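Local coordinates for protein ubiquitin-conjugating enzyme E2, putative (Trypanosoma cruzi, PDB 4DS2) that probably accepts activated ubiquitin, or a related modifier, as a thioester and passes it on to target proteins, as ubiquitin-conjugating (E2) enzymes do, at residues Y95-M109 against R139-L151. Sequence-based numbering, arbitrary orientation.
Sequences YSPLVTGEGGICDRM and RDDDVNPEARHYL
Pro97 O takes two backbone hydrogen bonds from Val143 N and Asn144 N, each 2.9 Å long. Val143 N comes in almost head-on to the carbonyl, whereas Asn144 N sits above its plane. Nearby, one water bridges the segments, donating to Leu98 O and Asp141 O and accepting from Cys106 N at 2.9 Å. Asn144 also N-caps the helix starting at Pro145: its CG is swung to the far side from the backbone N (chi1 -176°), and OD1 accepts from Ala147 N.

The ionic part centres on Arg148. Its NE and NH1 grip the two Asp142 oxygens side-on, nearly in the guanidinium plane, while Pro97 CB covers one guanidinium face, 3.7 Å from NH1. Asp141, salt-bridged to Arg130 of helix 120-132, has Leu98 CD2 and Met109 CG beside its carboxylate.

The apolar contacts are two. Ala147 CB lies over a face of the Tyr95 ring, 3.9 Å from CZ; the ring's polar end, OH, hydrogen-bonds Arg161 NH1 of helix 155-162. Val143 spreads its branches, CG2 against Thr100 CG2 and CG1 3.7 Å from Cys106 CB.

Cys106 SG accepts from Arg108 N at 3.6 Å and lies 3.9 Å from Asp140 O. Its position after Gly-Gly-Ile, just before a short helix, is consistent with Cys106 being the ubiquitin-accepting cysteine of the E2 fold, so residues 140-143 would form one wall of the probable active-site groove.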
ATOM      1  N   TYR A  95     -12.653  -1.674  -1.001  1.00 41.94           N
ATOM      2  CA  TYR A  95     -13.317  -2.041  -2.243  1.00 40.87           C
ATOM      3  C   TYR A  95     -12.466  -1.449  -3.370  1.00 39.62           C
ATOM      4  O   TYR A  95     -12.216  -0.258  -3.417  1.00 38.65           O
ATOM      5  CB  TYR A  95     -14.778  -1.577  -2.280  1.00 42.44           C
ATOM      6  CG  TYR A  95     -15.551  -2.062  -3.495  1.00 42.37           C
ATOM      7  CD1 TYR A  95     -15.947  -3.392  -3.596  1.00 43.42           C
ATOM      8  CD2 TYR A  95     -15.861  -1.195  -4.561  1.00 41.52           C
ATOM      9  CE1 TYR A  95     -16.643  -3.849  -4.716  1.00 45.08           C
ATOM     10  CE2 TYR A  95     -16.568  -1.636  -5.686  1.00 42.65           C
ATOM     11  CZ  TYR A  95     -16.957  -2.971  -5.769  1.00 44.13           C
ATOM     12  OH  TYR A  95     -17.652  -3.461  -6.870  1.00 41.29           O
ATOM     13  N   SER A  96     -11.989  -2.317  -4.263  1.00 40.48           N
ATOM     14  CA  SER A  96     -11.058  -1.926  -5.308  1.00 36.60           C
ATOM     15  C   SER A  96     -10.890  -3.043  -6.326  1.00 36.58           C
ATOM     16  O   SER A  96     -10.962  -4.232  -5.965  1.00 35.80           O
ATOM     17  CB  SER A  96      -9.696  -1.616  -4.690  1.00 35.63           C
ATOM     18  OG  SER A  96      -8.660  -1.660  -5.659  1.00 36.34           O
ATOM     19  N   PRO A  97     -10.617  -2.661  -7.599  1.00 36.72           N
ATOM     20  CA  PRO A  97     -10.187  -3.641  -8.611  1.00 36.57           C
ATOM     21  C   PRO A  97      -8.806  -4.264  -8.332  1.00 34.83           C
ATOM     22  O   PRO A  97      -8.495  -5.339  -8.851  1.00 33.07           O
ATOM     23  CB  PRO A  97     -10.094  -2.803  -9.894  1.00 37.62           C
ATOM     24  CG  PRO A  97     -10.586  -1.417  -9.564  1.00 35.81           C
ATOM     25  CD  PRO A  97     -10.515  -1.272  -8.099  1.00 35.37           C
ATOM     26  N   LEU A  98      -7.994  -3.573  -7.529  1.00 33.41           N
ATOM     27  CA  LEU A  98      -6.577  -3.965  -7.333  1.00 34.37           C
ATOM     28  C   LEU A  98      -6.354  -4.807  -6.012  1.00 34.85           C
ATOM     29  O   LEU A  98      -5.307  -5.450  -5.815  1.00 34.02           O
ATOM     30  CB  LEU A  98      -5.663  -2.713  -7.468  1.00 32.11           C
ATOM     31  CG  LEU A  98      -5.660  -1.878  -8.787  1.00 30.96           C
ATOM     32  CD1 LEU A  98      -5.064  -0.489  -8.546  1.00 29.96           C
ATOM     33  CD2 LEU A  98      -4.916  -2.551  -9.927  1.00 31.49           C
ATOM     34  N   VAL A  99      -7.394  -4.870  -5.172  1.00 35.57           N
ATOM     35  CA  VAL A  99      -7.348  -5.577  -3.883  1.00 35.06           C
ATOM     36  C   VAL A  99      -8.413  -6.696  -3.784  1.00 35.77           C
ATOM     37  O   VAL A  99      -9.564  -6.498  -4.152  1.00 36.60           O
ATOM     38  CB  VAL A  99      -7.584  -4.595  -2.712  1.00 33.97           C
ATOM     39  CG1 VAL A  99      -7.369  -5.317  -1.374  1.00 33.20           C
ATOM     40  CG2 VAL A  99      -6.700  -3.359  -2.859  1.00 32.12           C
ATOM     41  N   THR A 100      -8.019  -7.857  -3.267  1.00 36.45           N
ATOM     42  CA  THR A 100      -8.957  -8.977  -3.066  1.00 39.02           C
ATOM     43  C   THR A 100      -9.747  -8.828  -1.735  1.00 41.89           C
ATOM     44  O   THR A 100      -9.472  -7.920  -0.940  1.00 41.93           O
ATOM     45  CB  THR A 100      -8.236 -10.357  -3.098  1.00 38.47           C
ATOM     46  OG1 THR A 100      -7.563 -10.589  -1.849  1.00 38.44           O
ATOM     47  CG2 THR A 100      -7.237 -10.439  -4.228  1.00 37.78           C
ATOM     48  N   GLY A 101     -10.732  -9.703  -1.496  1.00 43.44           N
ATOM     49  CA  GLY A 101     -11.374  -9.761  -0.185  1.00 46.30           C
ATOM     50  C   GLY A 101     -10.454 -10.225   0.965  1.00 50.54           C
ATOM     51  O   GLY A 101     -10.807 -10.098   2.139  1.00 51.03           O
ATOM     52  N   GLU A 102      -9.281 -10.776   0.636  1.00 53.53           N
ATOM     53  CA  GLU A 102      -8.269 -11.163   1.641  1.00 54.58           C
ATOM     54  C   GLU A 102      -7.350  -9.973   2.005  1.00 50.83           C
ATOM     55  O   GLU A 102      -6.665 -10.007   3.029  1.00 53.46           O
ATOM     56  CB  GLU A 102      -7.447 -12.387   1.188  1.00 58.72           C
ATOM     57  CG  GLU A 102      -8.145 -13.695   1.506  1.00 66.37           C
ATOM     58  CD  GLU A 102      -7.420 -14.955   1.037  1.00 70.64           C
ATOM     59  OE1 GLU A 102      -6.345 -14.840   0.397  1.00 69.94           O
ATOM     60  OE2 GLU A 102      -7.951 -16.071   1.319  1.00 78.33           O
ATOM     61  N   GLY A 103      -7.375  -8.922   1.185  1.00 45.31           N
ATOM     62  CA  GLY A 103      -6.408  -7.820   1.272  1.00 44.56           C
ATOM     63  C   GLY A 103      -5.175  -7.968   0.373  1.00 43.19           C
ATOM     64  O   GLY A 103      -4.248  -7.160   0.480  1.00 40.45           O
ATOM     65  N   GLY A 104      -5.178  -8.975  -0.511  1.00 42.14           N
ATOM     66  CA  GLY A 104      -4.072  -9.257  -1.415  1.00 42.50           C
ATOM     67  C   GLY A 104      -3.948  -8.256  -2.561  1.00 40.57           C
ATOM     68  O   GLY A 104      -4.930  -7.667  -2.984  1.00 41.19           O
ATOM     69  N   ILE A 105      -2.724  -8.041  -3.021  1.00 39.29           N
ATOM     70  CA  ILE A 105      -2.495  -7.405  -4.304  1.00 38.34           C
ATOM     71  C   ILE A 105      -1.628  -8.326  -5.193  1.00 40.17           C
ATOM     72  O   ILE A 105      -0.857  -9.196  -4.713  1.00 40.21           O
ATOM     73  CB  ILE A 105      -1.847  -6.009  -4.175  1.00 36.07           C
ATOM     74  CG1 ILE A 105      -0.395  -6.137  -3.703  1.00 35.24           C
ATOM     75  CG2 ILE A 105      -2.673  -5.085  -3.281  1.00 36.37           C
ATOM     76  CD1 ILE A 105       0.337  -4.826  -3.498  1.00 34.02           C
ATOM     77  N   CYS A 106      -1.785  -8.130  -6.496  1.00 39.64           N
ATOM     78  CA  CYS A 106      -1.020  -8.832  -7.491  1.00 40.03           C
ATOM     79  C   CYS A 106       0.441  -8.471  -7.284  1.00 40.56           C
ATOM     80  O   CYS A 106       0.765  -7.295  -7.071  1.00 42.11           O
ATOM     81  CB  CYS A 106      -1.481  -8.386  -8.866  1.00 39.72           C
ATOM     82  SG  CYS A 106      -0.749  -9.319 -10.213  1.00 40.12           S
ATOM     83  N   ASP A 107       1.335  -9.458  -7.336  1.00 41.86           N
ATOM     84  CA  ASP A 107       2.760  -9.164  -7.144  1.00 40.98           C
ATOM     85  C   ASP A 107       3.267  -8.288  -8.258  1.00 39.40           C
ATOM     86  O   ASP A 107       4.305  -7.671  -8.106  1.00 38.00           O
ATOM     87  CB  ASP A 107       3.665 -10.371  -7.146  1.00 43.69           C
ATOM     88  CG  ASP A 107       2.967 -11.621  -6.913  1.00 49.15           C
ATOM     89  OD1 ASP A 107       1.991 -11.636  -6.115  1.00 54.74           O
ATOM     90  OD2 ASP A 107       3.425 -12.614  -7.521  1.00 55.68           O
ATOM     91  N   ARG A 108       2.572  -8.283  -9.392  1.00 38.62           N
ATOM     92  CA  ARG A 108       3.043  -7.539 -10.534  1.00 38.73           C
ATOM     93  C   ARG A 108       3.096  -6.063 -10.263  1.00 36.92           C
ATOM     94  O   ARG A 108       4.003  -5.373 -10.754  1.00 36.42           O
ATOM     95  CB  ARG A 108       2.208  -7.827 -11.753  1.00 39.93           C
ATOM     96  CG  ARG A 108       2.499  -9.194 -12.302  1.00 43.09           C
ATOM     97  CD  ARG A 108       1.248  -9.767 -12.892  1.00 47.04           C
ATOM     98  NE  ARG A 108       1.491 -10.533 -14.092  1.00 52.39           N
ATOM     99  CZ  ARG A 108       0.520 -11.186 -14.729  1.00 58.06           C
ATOM    100  NH1 ARG A 108       0.796 -11.893 -15.839  1.00 61.57           N
ATOM    101  NH2 ARG A 108      -0.736 -11.135 -14.262  1.00 57.09           N
ATOM    102  N   MET A 109       2.149  -5.585  -9.468  1.00 34.83           N
ATOM    103  CA  MET A 109       2.096  -4.181  -9.133  1.00 34.13           C
ATOM    104  C   MET A 109       3.445  -3.681  -8.720  1.00 33.59           C
ATOM    105  O   MET A 109       3.840  -2.608  -9.096  1.00 33.69           O
ATOM    106  CB  MET A 109       1.129  -3.961  -7.996  1.00 34.95           C
ATOM    107  CG  MET A 109       0.885  -2.511  -7.649  1.00 36.48           C
ATOM    108  SD  MET A 109      -0.564  -2.370  -6.574  1.00 41.55           S
ATOM    109  CE  MET A 109      -0.233  -0.785  -5.817  1.00 37.35           C
ATOM    110  N   ARG A 139      -3.938  -1.940 -15.650  1.00 43.50           N
ATOM    111  CA  ARG A 139      -2.748  -2.640 -16.185  1.00 42.25           C
ATOM    112  C   ARG A 139      -2.861  -4.169 -16.097  1.00 42.37           C
ATOM    113  O   ARG A 139      -3.814  -4.754 -16.582  1.00 44.80           O
ATOM    114  CB  ARG A 139      -1.486  -2.183 -15.488  1.00 40.13           C
ATOM    115  CG  ARG A 139      -1.231  -0.724 -15.676  1.00 40.73           C
ATOM    116  CD  ARG A 139      -0.113  -0.279 -14.779  1.00 39.23           C
ATOM    117  NE  ARG A 139      -0.109   1.161 -14.689  1.00 38.51           N
ATOM    118  CZ  ARG A 139       0.396   1.852 -13.684  1.00 39.37           C
ATOM    119  NH1 ARG A 139       0.954   1.253 -12.640  1.00 38.77           N
ATOM    120  NH2 ARG A 139       0.367   3.170 -13.737  1.00 42.53           N
ATOM    121  N   ASP A 140      -1.867  -4.818 -15.501  1.00 41.62           N
ATOM    122  CA  ASP A 140      -1.784  -6.275 -15.466  1.00 41.14           C
ATOM    123  C   ASP A 140      -1.904  -6.734 -14.030  1.00 38.70           C
ATOM    124  O   ASP A 140      -1.613  -7.877 -13.734  1.00 38.16           O
ATOM    125  CB  ASP A 140      -0.444  -6.714 -16.078  1.00 41.83           C
ATOM    126  CG  ASP A 140       0.760  -6.183 -15.302  1.00 41.80           C
ATOM    127  OD1 ASP A 140       0.612  -5.224 -14.490  1.00 41.74           O
ATOM    128  OD2 ASP A 140       1.862  -6.734 -15.484  1.00 41.97           O
ATOM    129  N   ASP A 141      -2.352  -5.819 -13.150  1.00 38.92           N
ATOM    130  CA  ASP A 141      -2.384  -6.015 -11.677  1.00 36.82           C
ATOM    131  C   ASP A 141      -3.803  -5.980 -11.084  1.00 35.89           C
ATOM    132  O   ASP A 141      -3.991  -5.853  -9.869  1.00 35.35           O
ATOM    133  CB  ASP A 141      -1.455  -4.999 -10.966  1.00 35.66           C
ATOM    134  CG  ASP A 141      -1.762  -3.555 -11.311  1.00 35.50           C
ATOM    135  OD1 ASP A 141      -2.626  -3.300 -12.180  1.00 35.30           O
ATOM    136  OD2 ASP A 141      -1.125  -2.653 -10.721  1.00 36.37           O
ATOM    137  N   ASP A 142      -4.796  -6.113 -11.940  1.00 37.05           N
ATOM    138  CA  ASP A 142      -6.166  -6.282 -11.482  1.00 38.65           C
ATOM    139  C   ASP A 142      -6.344  -7.650 -10.847  1.00 39.40           C
ATOM    140  O   ASP A 142      -5.925  -8.648 -11.442  1.00 38.07           O
ATOM    141  CB  ASP A 142      -7.152  -6.115 -12.637  1.00 39.71           C
ATOM    142  CG  ASP A 142      -7.720  -4.687 -12.727  1.00 39.28           C
ATOM    143  OD1 ASP A 142      -7.049  -3.691 -12.317  1.00 37.42           O
ATOM    144  OD2 ASP A 142      -8.866  -4.585 -13.199  1.00 37.97           O
ATOM    145  N   VAL A 143      -6.914  -7.657  -9.623  1.00 39.04           N
ATOM    146  CA  VAL A 143      -7.190  -8.885  -8.847  1.00 41.04           C
ATOM    147  C   VAL A 143      -8.690  -9.099  -8.585  1.00 42.41           C
ATOM    148  O   VAL A 143      -9.073 -10.165  -8.163  1.00 42.07           O
ATOM    149  CB  VAL A 143      -6.476  -8.907  -7.452  1.00 38.50           C
ATOM    150  CG1 VAL A 143      -4.993  -8.684  -7.606  1.00 36.57           C
ATOM    151  CG2 VAL A 143      -7.076  -7.877  -6.517  1.00 36.67           C
ATOM    152  N   ASN A 144      -9.506  -8.063  -8.792  1.00 44.02           N
ATOM    153  CA  ASN A 144     -10.939  -8.070  -8.469  1.00 42.89           C
ATOM    154  C   ASN A 144     -11.693  -7.534  -9.664  1.00 44.88           C
ATOM    155  O   ASN A 144     -11.900  -6.325  -9.771  1.00 47.23           O
ATOM    156  CB  ASN A 144     -11.168  -7.157  -7.262  1.00 41.32           C
ATOM    157  CG  ASN A 144     -12.611  -7.164  -6.759  1.00 40.67           C
ATOM    158  OD1 ASN A 144     -13.523  -7.591  -7.448  1.00 39.92           O
ATOM    159  ND2 ASN A 144     -12.806  -6.689  -5.533  1.00 39.26           N
ATOM    160  N   PRO A 145     -12.091  -8.416 -10.596  1.00 47.40           N
ATOM    161  CA  PRO A 145     -12.668  -7.925 -11.845  1.00 48.71           C
ATOM    162  C   PRO A 145     -14.147  -7.458 -11.745  1.00 51.47           C
ATOM    163  O   PRO A 145     -14.605  -6.694 -12.597  1.00 57.07           O
ATOM    164  CB  PRO A 145     -12.501  -9.108 -12.793  1.00 49.11           C
ATOM    165  CG  PRO A 145     -12.533 -10.295 -11.912  1.00 50.50           C
ATOM    166  CD  PRO A 145     -11.968  -9.877 -10.584  1.00 48.98           C
ATOM    167  N   GLU A 146     -14.893  -7.917 -10.744  1.00 51.26           N
ATOM    168  CA  GLU A 146     -16.200  -7.333 -10.463  1.00 50.77           C
ATOM    169  C   GLU A 146     -16.075  -5.856 -10.079  1.00 46.93           C
ATOM    170  O   GLU A 146     -16.876  -5.037 -10.521  1.00 47.38           O
ATOM    171  CB  GLU A 146     -16.925  -8.107  -9.361  1.00 54.77           C
ATOM    172  CG  GLU A 146     -17.724  -9.307  -9.874  1.00 60.43           C
ATOM    173  CD  GLU A 146     -17.341 -10.655  -9.237  1.00 63.66           C
ATOM    174  OE1 GLU A 146     -18.304 -11.437  -9.110  1.00 65.89           O
ATOM    175  OE2 GLU A 146     -16.132 -10.946  -8.911  1.00 58.07           O
ATOM    176  N   ALA A 147     -15.063  -5.503  -9.294  1.00 42.49           N
ATOM    177  CA  ALA A 147     -14.831  -4.098  -8.979  1.00 42.28           C
ATOM    178  C   ALA A 147     -14.403  -3.272 -10.229  1.00 43.12           C
ATOM    179  O   ALA A 147     -14.797  -2.111 -10.388  1.00 42.84           O
ATOM    180  CB  ALA A 147     -13.794  -3.977  -7.878  1.00 41.28           C
ATOM    181  N   ARG A 148     -13.616  -3.872 -11.123  1.00 43.68           N
ATOM    182  CA  ARG A 148     -13.200  -3.181 -12.352  1.00 44.91           C
ATOM    183  C   ARG A 148     -14.398  -2.920 -13.273  1.00 44.40           C
ATOM    184  O   ARG A 148     -14.593  -1.793 -13.761  1.00 43.43           O
ATOM    185  CB  ARG A 148     -12.101  -3.962 -13.102  1.00 45.05           C
ATOM    186  CG  ARG A 148     -11.724  -3.378 -14.466  1.00 46.06           C
ATOM    187  CD  ARG A 148     -11.148  -1.958 -14.385  1.00 45.70           C
ATOM    188  NE  ARG A 148      -9.830  -1.984 -13.741  1.00 45.53           N
ATOM    189  CZ  ARG A 148      -9.227  -0.961 -13.127  1.00 45.92           C
ATOM    190  NH1 ARG A 148      -8.037  -1.125 -12.533  1.00 45.32           N
ATOM    191  NH2 ARG A 148      -9.804   0.232 -13.090  1.00 48.41           N
ATOM    192  N   HIS A 149     -15.189  -3.959 -13.500  1.00 46.28           N
ATOM    193  CA  HIS A 149     -16.405  -3.839 -14.301  1.00 49.40           C
ATOM    194  C   HIS A 149     -17.337  -2.775 -13.787  1.00 46.06           C
ATOM    195  O   HIS A 149     -17.898  -2.015 -14.550  1.00 49.50           O
ATOM    196  CB  HIS A 149     -17.112  -5.170 -14.319  1.00 52.80           C
ATOM    197  CG  HIS A 149     -18.218  -5.253 -15.334  1.00 58.64           C
ATOM    198  ND1 HIS A 149     -19.340  -4.499 -15.252  1.00 60.01           N
ATOM    199  CD2 HIS A 149     -18.350  -6.048 -16.483  1.00 61.94           C
ATOM    200  CE1 HIS A 149     -20.137  -4.790 -16.292  1.00 62.71           C
ATOM    201  NE2 HIS A 149     -19.533  -5.743 -17.040  1.00 64.37           N
ATOM    202  N   TYR A 150     -17.478  -2.702 -12.482  1.00 43.66           N
ATOM    203  CA  TYR A 150     -18.362  -1.752 -11.868  1.00 45.54           C
ATOM    204  C   TYR A 150     -17.853  -0.300 -11.974  1.00 48.83           C
ATOM    205  O   TYR A 150     -18.643   0.626 -12.251  1.00 49.52           O
ATOM    206  CB  TYR A 150     -18.609  -2.159 -10.417  1.00 43.37           C
ATOM    207  CG  TYR A 150     -19.877  -1.576  -9.841  1.00 43.36           C
ATOM    208  CD1 TYR A 150     -21.145  -1.989 -10.288  1.00 43.52           C
ATOM    209  CD2 TYR A 150     -19.813  -0.600  -8.835  1.00 42.02           C
ATOM    210  CE1 TYR A 150     -22.306  -1.440  -9.741  1.00 43.73           C
ATOM    211  CE2 TYR A 150     -20.962  -0.048  -8.286  1.00 41.02           C
ATOM    212  CZ  TYR A 150     -22.199  -0.456  -8.739  1.00 42.12           C
ATOM    213  OH  TYR A 150     -23.316   0.119  -8.162  1.00 43.19           O
ATOM    214  N   LEU A 151     -16.561  -0.081 -11.736  1.00 48.08           N
ATOM    215  CA  LEU A 151     -15.965   1.243 -12.030  1.00 49.96           C
ATOM    216  C   LEU A 151     -16.159   1.683 -13.492  1.00 50.96           C
ATOM    217  O   LEU A 151     -16.475   2.852 -13.782  1.00 47.01           O
ATOM    218  CB  LEU A 151     -14.459   1.239 -11.746  1.00 47.65           C
ATOM    219  CG  LEU A 151     -13.706   2.550 -12.054  1.00 45.65           C
ATOM    220  CD1 LEU A 151     -14.054   3.717 -11.134  1.00 43.15           C
ATOM    221  CD2 LEU A 151     -12.221   2.282 -12.029  1.00 47.16           C
TER
HETATM  222  O   HOH W   1      -3.159  -5.770  -7.382  1.00 24.78           O